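Local atomic coordinates of COPII coat assembly protein SEC16 (PDB entry 3MZK), a protein that helps initiate assembly of the COPII coat that forms transport vesicles at the endoplasmic reticulum and selects their cargo, and also takes part in autophagy. Residues B[280-285]-B[299-304]. Sequence-based numbering, arbitrary orientation.
Sequences FLIEFG and TLFIIG
Leu300, the residue most covered by the other segment, leans across onto the helix turn from Leu281 to Gly285. Its CB lies 3.6 Å from Leu281 O, a carbonyl already engaged by Gly285 N one turn on, while its CD1 reaches past the backbone to Phe284 CD1 at 3.5 Å, oblique to that ring. Trp252 and Val256 of helix 252-261 also touch Leu300, so a third helix covers it as well. Nearby, the Leu281 side chain crosses that of Ile303 at about a right angle, its CD1 3.8 Å from Ile303 CG2 and equally near Gly304 CA, just past the end of the second helix. The pair illustrates how consecutive helices of an alpha-solenoid share an apolar seam: 275-290 and 294-303, joined by a short turn, run antiparallel (161°) with segment axes 8.6 Å apart in the Sec23-binding domain, whose architecture is consistent with the ancestral coatomer element (ACE1). No hydrogen bond ties the two segments together. Packing is looser on the flank of Ile282, which is partly exposed and has Val313 and Met314 of a loop against it: its CG2 comes only within 4.4 Å of Phe301 CE1, although Ile282 O lies at the edge of that ring. Phe301 CB points away from the first helix, yet with CG anti to the carbonyl carbon (chi1 -67°) the ring swings back until CZ meets Gly285 O at 3.5 Å. With an alanine in place of Phe301, a gap would probably open beside Gly285 and Phe321 would lose its ring partner.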
loop_
_atom_site.group_PDB
_atom_site.type_symbol
_atom_site.label_atom_id
_atom_site.label_comp_id
_atom_site.label_asym_id
_atom_site.label_seq_id
_atom_site.Cartn_x
_atom_site.Cartn_y
_atom_site.Cartn_z
ATOM N N PHE B 280 -13.874 7.160 10.276
ATOM C CA PHE B 280 -14.879 8.176 10.560
ATOM C C PHE B 280 -16.161 7.593 11.147
ATOM O O PHE B 280 -16.750 8.164 12.063
ATOM C CB PHE B 280 -15.214 8.976 9.301
ATOM C CG PHE B 280 -16.509 9.713 9.394
ATOM C CD1 PHE B 280 -16.610 10.867 10.144
ATOM C CD2 PHE B 280 -17.635 9.240 8.751
ATOM C CE1 PHE B 280 -17.808 11.542 10.242
ATOM C CE2 PHE B 280 -18.834 9.910 8.849
ATOM C CZ PHE B 280 -18.918 11.061 9.595
ATOM N N LEU B 281 -16.602 6.462 10.610
ATOM C CA LEU B 281 -17.850 5.860 11.059
ATOM C C LEU B 281 -17.742 5.361 12.496
ATOM O O LEU B 281 -18.639 5.577 13.312
ATOM C CB LEU B 281 -18.272 4.726 10.124
ATOM C CG LEU B 281 -18.799 5.164 8.756
ATOM C CD1 LEU B 281 -19.181 3.967 7.907
ATOM C CD2 LEU B 281 -19.981 6.082 8.934
ATOM N N ILE B 282 -16.637 4.699 12.808
ATOM C CA ILE B 282 -16.424 4.196 14.152
ATOM C C ILE B 282 -16.163 5.331 15.145
ATOM O O ILE B 282 -16.818 5.414 16.181
ATOM C CB ILE B 282 -15.295 3.175 14.173
ATOM C CG1 ILE B 282 -15.636 2.028 13.220
ATOM C CG2 ILE B 282 -15.071 2.665 15.582
ATOM C CD1 ILE B 282 -14.535 1.006 13.074
ATOM N N GLU B 283 -15.223 6.212 14.825
ATOM C CA GLU B 283 -14.947 7.367 15.679
ATOM C C GLU B 283 -16.204 8.172 15.994
ATOM O O GLU B 283 -16.413 8.601 17.128
ATOM C CB GLU B 283 -13.907 8.273 15.025
ATOM C CG GLU B 283 -12.500 7.736 15.127
ATOM C CD GLU B 283 -12.048 7.618 16.561
ATOM O OE1 GLU B 283 -12.215 8.602 17.312
ATOM O OE2 GLU B 283 -11.540 6.543 16.943
ATOM N N PHE B 284 -17.036 8.374 14.979
ATOM C CA PHE B 284 -18.250 9.165 15.121
ATOM C C PHE B 284 -19.345 8.354 15.819
ATOM O O PHE B 284 -20.178 8.907 16.541
ATOM C CB PHE B 284 -18.731 9.641 13.746
ATOM C CG PHE B 284 -19.769 10.723 13.807
ATOM C CD1 PHE B 284 -20.651 10.909 12.761
ATOM C CD2 PHE B 284 -19.851 11.562 14.901
ATOM C CE1 PHE B 284 -21.608 11.907 12.810
ATOM C CE2 PHE B 284 -20.803 12.557 14.957
ATOM C CZ PHE B 284 -21.681 12.731 13.908
ATOM N N GLY B 285 -19.339 7.042 15.597
ATOM C CA GLY B 285 -20.259 6.146 16.276
ATOM C C GLY B 285 -19.969 6.032 17.764
ATOM O O GLY B 285 -20.831 5.629 18.542
ATOM N N THR B 299 -26.415 2.777 13.937
ATOM C CA THR B 299 -26.565 3.014 12.504
ATOM C C THR B 299 -25.183 3.076 11.843
ATOM O O THR B 299 -24.918 2.363 10.873
ATOM C CB THR B 299 -27.368 4.306 12.221
ATOM O OG1 THR B 299 -28.631 4.243 12.892
ATOM C CG2 THR B 299 -27.613 4.480 10.739
ATOM N N LEU B 300 -24.294 3.905 12.385
ATOM C CA LEU B 300 -22.943 4.026 11.837
ATOM C C LEU B 300 -22.189 2.700 11.855
ATOM O O LEU B 300 -21.519 2.359 10.883
ATOM C CB LEU B 300 -22.134 5.111 12.556
ATOM C CG LEU B 300 -22.822 6.473 12.701
ATOM C CD1 LEU B 300 -21.805 7.564 12.991
ATOM C CD2 LEU B 300 -23.626 6.808 11.455
ATOM N N PHE B 301 -22.306 1.954 12.951
ATOM C CA PHE B 301 -21.621 0.666 13.088
ATOM C C PHE B 301 -22.113 -0.340 12.055
ATOM O O PHE B 301 -21.323 -1.110 11.498
ATOM C CB PHE B 301 -21.801 0.093 14.501
ATOM C CG PHE B 301 -21.127 0.898 15.575
ATOM C CD1 PHE B 301 -20.005 1.662 15.290
ATOM C CD2 PHE B 301 -21.622 0.896 16.871
ATOM C CE1 PHE B 301 -19.380 2.408 16.285
ATOM C CE2 PHE B 301 -21.002 1.642 17.873
ATOM C CZ PHE B 301 -19.879 2.397 17.580
ATOM N N ILE B 302 -23.420 -0.330 11.811
ATOM C CA ILE B 302 -24.026 -1.178 10.790
ATOM C C ILE B 302 -23.470 -0.863 9.399
ATOM O O ILE B 302 -23.031 -1.759 8.669
ATOM C CB ILE B 302 -25.552 -1.010 10.773
ATOM C CG1 ILE B 302 -26.158 -1.594 12.050
ATOM C CG2 ILE B 302 -26.151 -1.679 9.551
ATOM C CD1 ILE B 302 -27.581 -1.140 12.325
ATOM N N ILE B 303 -23.487 0.415 9.036
ATOM C CA ILE B 303 -22.936 0.841 7.755
ATOM C C ILE B 303 -21.475 0.432 7.646
ATOM O O ILE B 303 -21.015 0.020 6.583
ATOM C CB ILE B 303 -23.044 2.360 7.571
ATOM C CG1 ILE B 303 -24.505 2.801 7.615
ATOM C CG2 ILE B 303 -22.413 2.782 6.259
ATOM C CD1 ILE B 303 -24.677 4.301 7.637
ATOM N N GLY B 304 -20.749 0.547 8.752
ATOM C CA GLY B 304 -19.335 0.221 8.775
ATOM C C GLY B 304 -19.073 -1.267 8.843
ATOM O O GLY B 304 -17.925 -1.704 8.833
#